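Local coordinates for SmhB (Serratia marcescens, PDB 6ZZ5), which is the B component of Smh, a tripartite alpha-pore-forming toxin, here in its soluble form, and probably takes part in forming the membrane pore, at residues A[238-241]-A[242-246]; A[91-94]-A[95-99]. All coordinates share one frame; numbering follows the deposited sequence.

Interaction 1 of 2, residues A[238-241]-A[242-246]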
ATOM      1  N   SER A 238       9.684  -2.992  18.379  1.00 19.11           N
ATOM      2  CA  SER A 238      10.668  -3.346  19.437  1.00 20.47           C
ATOM      3  C   SER A 238      11.136  -4.799  19.239  1.00 21.96           C
ATOM      4  O   SER A 238      12.310  -5.089  19.483  1.00 21.77           O
ATOM      5  CB  SER A 238      10.112  -3.161  20.802  1.00 24.65           C
ATOM      6  OG  SER A 238       9.968  -1.781  21.046  1.00 34.00           O
ATOM      7  N   ALA A 239      10.216  -5.698  18.852  1.00 21.40           N
ATOM      8  CA  ALA A 239      10.564  -7.115  18.597  1.00 21.95           C
ATOM      9  C   ALA A 239      11.652  -7.148  17.511  1.00 19.16           C
ATOM     10  O   ALA A 239      12.652  -7.876  17.682  1.00 19.80           O
ATOM     11  CB  ALA A 239       9.316  -7.906  18.250  1.00 21.93           C
ATOM     12  N   ARG A 240      11.471  -6.418  16.406  1.00 21.27           N
ATOM     13  CA  ARG A 240      12.476  -6.440  15.310  1.00 22.47           C
ATOM     14  C   ARG A 240      13.828  -5.954  15.856  1.00 23.69           C
ATOM     15  O   ARG A 240      14.894  -6.551  15.563  1.00 18.36           O
ATOM     16  CB  ARG A 240      12.020  -5.576  14.126  1.00 21.88           C
ATOM     17  CG  ARG A 240      13.083  -5.483  13.034  1.00 19.32           C
ATOM     18  CD  ARG A 240      12.596  -4.845  11.732  1.00 17.03           C
ATOM     19  NE  ARG A 240      12.136  -3.487  12.026  1.00 16.95           N
ATOM     20  CZ  ARG A 240      11.391  -2.723  11.254  1.00 16.54           C
ATOM     21  NH1 ARG A 240      11.004  -3.150  10.083  1.00 19.22           N
ATOM     22  NH2 ARG A 240      11.018  -1.531  11.661  1.00 16.84           N
ATOM     23  N   GLU A 241      13.800  -4.849  16.562  1.00 22.41           N
ATOM     24  CA  GLU A 241      15.028  -4.271  17.141  1.00 26.24           C
ATOM     25  C   GLU A 241      15.700  -5.289  18.072  1.00 24.32           C
ATOM     26  O   GLU A 241      16.958  -5.481  17.966  1.00 23.04           O
ATOM     27  CB  GLU A 241      14.670  -2.938  17.780  1.00 29.66           C
ATOM     28  CG  GLU A 241      15.829  -2.298  18.454  1.00 32.50           C
ATOM     29  CD  GLU A 241      15.756  -0.778  18.530  1.00 32.05           C
ATOM     30  OE1 GLU A 241      15.283  -0.110  17.567  1.00 24.68           O
ATOM     31  OE2 GLU A 241      16.193  -0.287  19.530  1.00 35.65           O
ATOM     32  N   LYS A 242      14.906  -6.037  18.825  1.00 23.33           N
ATOM     33  CA  LYS A 242      15.441  -7.069  19.767  1.00 24.91           C
ATOM     34  C   LYS A 242      16.045  -8.255  18.989  1.00 21.78           C
ATOM     35  O   LYS A 242      17.087  -8.785  19.403  1.00 22.66           O
ATOM     36  CB  LYS A 242      14.369  -7.482  20.787  1.00 30.47           C
ATOM     37  CG  LYS A 242      14.853  -8.392  21.910  1.00 47.26           C
ATOM     38  CD  LYS A 242      16.011  -7.801  22.752  1.00 51.52           C
ATOM     39  CE  LYS A 242      16.342  -8.584  24.012  1.00 59.00           C
ATOM     40  NZ  LYS A 242      16.539 -10.024  23.700  1.00 56.76           N
ATOM     41  N   LEU A 243      15.423  -8.693  17.889  1.00 20.15           N
ATOM     42  CA  LEU A 243      15.993  -9.814  17.086  1.00 19.04           C
ATOM     43  C   LEU A 243      17.336  -9.425  16.462  1.00 17.89           C
ATOM     44  O   LEU A 243      18.222 -10.303  16.320  1.00 18.71           O
ATOM     45  CB  LEU A 243      14.936 -10.208  16.042  1.00 19.75           C
ATOM     46  CG  LEU A 243      13.681 -10.811  16.663  1.00 18.26           C
ATOM     47  CD1 LEU A 243      12.543 -10.764  15.670  1.00 21.48           C
ATOM     48  CD2 LEU A 243      14.005 -12.230  17.153  1.00 21.12           C
ATOM     49  N   TYR A 244      17.508  -8.168  16.051  1.00 17.78           N
ATOM     50  CA  TYR A 244      18.822  -7.666  15.557  1.00 20.51           C
ATOM     51  C   TYR A 244      19.855  -7.552  16.684  1.00 20.72           C
ATOM     52  O   TYR A 244      20.993  -7.981  16.483  1.00 24.50           O
ATOM     53  CB  TYR A 244      18.708  -6.306  14.891  1.00 16.92           C
ATOM     54  CG  TYR A 244      18.192  -6.389  13.499  1.00 17.36           C
ATOM     55  CD1 TYR A 244      18.898  -7.107  12.544  1.00 20.42           C
ATOM     56  CD2 TYR A 244      17.014  -5.760  13.134  1.00 17.62           C
ATOM     57  CE1 TYR A 244      18.437  -7.167  11.241  1.00 18.87           C
ATOM     58  CE2 TYR A 244      16.550  -5.797  11.841  1.00 16.89           C
ATOM     59  CZ  TYR A 244      17.276  -6.494  10.898  1.00 19.28           C
ATOM     60  OH  TYR A 244      16.812  -6.567   9.630  1.00 19.24           O
ATOM     61  N   ARG A 245      19.459  -7.093  17.854  1.00 21.95           N
ATOM     62  CA  ARG A 245      20.346  -7.048  19.058  1.00 24.83           C
ATOM     63  C   ARG A 245      20.919  -8.431  19.345  1.00 29.00           C
ATOM     64  O   ARG A 245      22.104  -8.494  19.780  1.00 26.76           O
ATOM     65  CB  ARG A 245      19.524  -6.555  20.260  1.00 30.45           C
ATOM     66  CG  ARG A 245      20.200  -6.483  21.632  1.00 38.35           C
ATOM     67  CD  ARG A 245      19.392  -5.620  22.638  1.00 41.56           C
ATOM     68  NE  ARG A 245      19.167  -4.273  22.104  1.00 51.44           N
ATOM     69  CZ  ARG A 245      18.001  -3.706  21.677  1.00 73.42           C
ATOM     70  NH1 ARG A 245      16.832  -4.326  21.775  1.00 38.20           N
ATOM     71  NH2 ARG A 245      18.024  -2.484  21.131  1.00 46.26           N
ATOM     72  N   ASP A 246      20.110  -9.486  19.195  1.00 28.31           N
ATOM     73  CA  ASP A 246      20.505 -10.876  19.568  1.00 30.66           C
ATOM     74  C   ASP A 246      21.439 -11.447  18.498  1.00 34.07           C
ATOM     75  O   ASP A 246      22.061 -12.456  18.819  1.00 32.96           O
ATOM     76  CB  ASP A 246      19.303 -11.804  19.812  1.00 31.69           C
ATOM     77  CG  ASP A 246      18.488 -11.436  21.050  1.00 37.79           C
ATOM     78  OD1 ASP A 246      19.026 -10.734  21.928  1.00 42.36           O
ATOM     79  OD2 ASP A 246      17.292 -11.856  21.151  1.00 42.33           O
TER

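Interaction 2 of 2, residues A[91-94]-A[95-99]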
ATOM      1  N   THR A  91     -32.246   9.759  -9.894  1.00 19.80           N
ATOM      2  CA  THR A  91     -33.029  10.931  -9.463  1.00 20.28           C
ATOM      3  C   THR A  91     -33.727  11.546 -10.681  1.00 20.45           C
ATOM      4  O   THR A  91     -34.838  12.071 -10.497  1.00 24.60           O
ATOM      5  CB  THR A  91     -32.168  11.951  -8.680  1.00 20.93           C
ATOM      6  OG1 THR A  91     -31.024  12.323  -9.466  1.00 20.58           O
ATOM      7  CG2 THR A  91     -31.687  11.367  -7.361  1.00 20.52           C
ATOM      8  N   VAL A  92     -33.210  11.393 -11.891  1.00 22.05           N
ATOM      9  CA  VAL A  92     -33.865  12.063 -13.046  1.00 21.10           C
ATOM     10  C   VAL A  92     -34.742  11.118 -13.857  1.00 20.57           C
ATOM     11  O   VAL A  92     -35.676  11.653 -14.498  1.00 20.37           O
ATOM     12  CB  VAL A  92     -32.915  12.866 -13.950  1.00 27.84           C
ATOM     13  CG1 VAL A  92     -31.977  13.752 -13.161  1.00 24.46           C
ATOM     14  CG2 VAL A  92     -32.176  12.016 -14.922  1.00 34.64           C
ATOM     15  N   MET A  93     -34.467   9.806 -13.901  1.00 20.25           N
ATOM     16  CA  MET A  93     -35.117   8.931 -14.918  1.00 17.74           C
ATOM     17  C   MET A  93     -36.391   8.231 -14.453  1.00 19.68           C
ATOM     18  O   MET A  93     -37.320   8.083 -15.250  1.00 21.16           O
ATOM     19  CB  MET A  93     -34.140   7.907 -15.487  1.00 17.77           C
ATOM     20  CG  MET A  93     -33.112   8.634 -16.290  1.00 17.15           C
ATOM     21  SD  MET A  93     -32.044   7.453 -17.152  1.00 19.08           S
ATOM     22  CE  MET A  93     -33.238   7.041 -18.412  1.00 17.96           C
ATOM     23  N   PRO A  94     -36.514   7.770 -13.194  1.00 19.98           N
ATOM     24  CA  PRO A  94     -37.727   7.068 -12.773  1.00 20.01           C
ATOM     25  C   PRO A  94     -39.016   7.844 -13.008  1.00 23.82           C
ATOM     26  O   PRO A  94     -39.958   7.234 -13.413  1.00 29.40           O
ATOM     27  CB  PRO A  94     -37.468   6.825 -11.297  1.00 20.14           C
ATOM     28  CG  PRO A  94     -35.970   6.639 -11.243  1.00 19.46           C
ATOM     29  CD  PRO A  94     -35.461   7.718 -12.176  1.00 21.19           C
ATOM     30  N   SER A  95     -39.020   9.160 -12.840  1.00 24.07           N
ATOM     31  CA  SER A  95     -40.186  10.006 -13.155  1.00 24.62           C
ATOM     32  C   SER A  95     -40.130  10.448 -14.641  1.00 26.97           C
ATOM     33  O   SER A  95     -39.760  11.611 -14.952  1.00 25.06           O
ATOM     34  CB  SER A  95     -40.327  11.142 -12.159  1.00 25.20           C
ATOM     35  OG  SER A  95     -41.501  11.865 -12.435  1.00 29.83           O
ATOM     36  N   GLY A  96     -40.548   9.559 -15.536  1.00 21.91           N
ATOM     37  CA  GLY A  96     -40.955   9.912 -16.907  1.00 24.04           C
ATOM     38  C   GLY A  96     -40.042   9.376 -17.994  1.00 21.40           C
ATOM     39  O   GLY A  96     -40.426   9.511 -19.150  1.00 22.72           O
ATOM     40  N   ALA A  97     -38.881   8.811 -17.718  1.00 20.00           N
ATOM     41  CA  ALA A  97     -37.964   8.409 -18.811  1.00 21.82           C
ATOM     42  C   ALA A  97     -38.592   7.282 -19.647  1.00 23.09           C
ATOM     43  O   ALA A  97     -39.189   6.375 -19.012  1.00 21.39           O
ATOM     44  CB  ALA A  97     -36.694   7.912 -18.263  1.00 20.88           C
ATOM     45  N   THR A  98     -38.428   7.297 -20.965  1.00 21.51           N
ATOM     46  CA  THR A  98     -39.023   6.241 -21.852  1.00 23.46           C
ATOM     47  C   THR A  98     -38.114   5.014 -21.862  1.00 20.99           C
ATOM     48  O   THR A  98     -36.940   5.113 -21.405  1.00 19.95           O
ATOM     49  CB  THR A  98     -39.226   6.731 -23.285  1.00 22.29           C
ATOM     50  OG1 THR A  98     -37.893   7.012 -23.754  1.00 20.24           O
ATOM     51  CG2 THR A  98     -40.112   7.946 -23.360  1.00 24.07           C
ATOM     52  N   LYS A  99     -38.587   3.924 -22.454  1.00 18.98           N
ATOM     53  CA  LYS A  99     -37.749   2.721 -22.580  1.00 19.38           C
ATOM     54  C   LYS A  99     -36.510   3.066 -23.421  1.00 19.57           C
ATOM     55  O   LYS A  99     -35.411   2.608 -23.116  1.00 17.91           O
ATOM     56  CB  LYS A  99     -38.551   1.590 -23.194  1.00 23.64           C
ATOM     57  CG  LYS A  99     -37.703   0.348 -23.345  1.00 23.35           C
ATOM     58  CD  LYS A  99     -38.480  -0.846 -23.893  1.00 23.89           C
ATOM     59  CE  LYS A  99     -37.549  -2.017 -24.193  1.00 26.81           C
ATOM     60  NZ  LYS A  99     -38.351  -3.265 -24.298  1.00 33.35           N
TER
HETATM   61  O   HOH W   1     -37.157  10.604 -11.176  1.00 22.46           O
HETATM   62  O   HOH W   2     -39.085   5.852 -16.172  1.00 20.15           O

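Interaction 1 of 2, residues A[238-241]-A[242-246]
At Glu241 a chi1 of 177° sets CG opposite the backbone N, and the chain runs on extended. One turn later, Arg245 starts in the same way but folds at chi3, and this bend brings its guanidinium back to the glutamate. Arg245 NH2 then donates to Glu241 OE2 at 3.3 Å, in a salt bridge. The bond is bent, 146° at the hydrogen. It lies in the guanidinium plane but meets the oxygen on its anti side, with the two flat groups 62° apart. Glu241 OE1 has a second partner, the hydroxyl of Ser348.

A second i to i+4 pair is Arg240 with Tyr244. Their side chains lie alongside each other and point the same way. Arg240 CG packs 3.7 Å from Tyr244 CE2. Beyond CD, a bend at chi3 carries the guanidinium away from the ring, and NH1 donates to Gly214 O. Helix 156-184 covers this side of the helix through Ile166, Asn170 and Ile173.

Lys242 NZ reaches forward to Asp246 OD1, a 3.1 Å salt bridge on the syn side of that oxygen. Four successive backbone bonds, from Lys242 N to Ser238 O through Arg245 N to Glu241 O, run along the C-terminal part of helix 230-245. The two ion pairs have exposed members, so water probably screens them. Arg240 is buried, so its charge is probably less screened.

Interaction 2 of 2, residues A[91-94]-A[95-99]
Thr91 and Ser95 meet through a water. Thr91 O accepts from water 1 at 2.8 Å, and the same water accepts from Ser95 N at 2.9 Å. These two groups would bond directly if the helix ran on. Here water 1 bridges the two groups instead, close to the C-terminal end of helix 44-92.

Met93 carries the main contact. Its CG lies anti to the carbonyl carbon (chi1 -68°), and a bend at chi3 lays CE against Ala97 CB at 3.6 Å. Both side chains touch Trp102 of helix 99-151, and Met93, which is buried, also meets Ala105. Met93 O accepts from Ala97 N at 3.0 Å, with the donor in the carbonyl plane. Water 2 also lies 3.0 Å from Met93 O and 2.9 Å from Ala97 O.

Pro94 has no N-H to give. Its O receives a weak, bent bond from Gly96 N at 3.2 Å, which makes an inverse gamma turn centred on Ser95. Gly96 follows with a positive phi of 113°, where a CB would press on the carbonyl O of Ser95. The Pro94 side chain touches Arg310 and Leu314 of helix 306-319.

Thr98 then caps helix 99-151 with OG1, while Gln101 OE1 accepts from Thr98 N, a pairing like a capping box. The turn is thus held mostly by main-chain polar groups, some bonded directly and some through water. The apolar Met93-Ala97 touch lies on the buried side of the turn, against Trp102, while Ser95 and Gly96 are exposed.

From the N terminus, the chain first meets interaction 2, which closes the short turn between the long helices 44-92 and 99-151. The chain then passes through helix 156-184 and the strand region, and reaches interaction 1 near the C-terminal end of helix 230-245, before helix 252-300. The two are in series and neither nest nor cross. The centres of interactions 1 and 2 are about 65 Å apart, on opposite sides of the chain's centre. Interaction 2 joins two helices of the elongated bundle at one end. Interaction 1 closes no loop; it lies within helix 230-245, which runs from the strand region toward helix 252-300 and packs on helices 156-184 and 349-359.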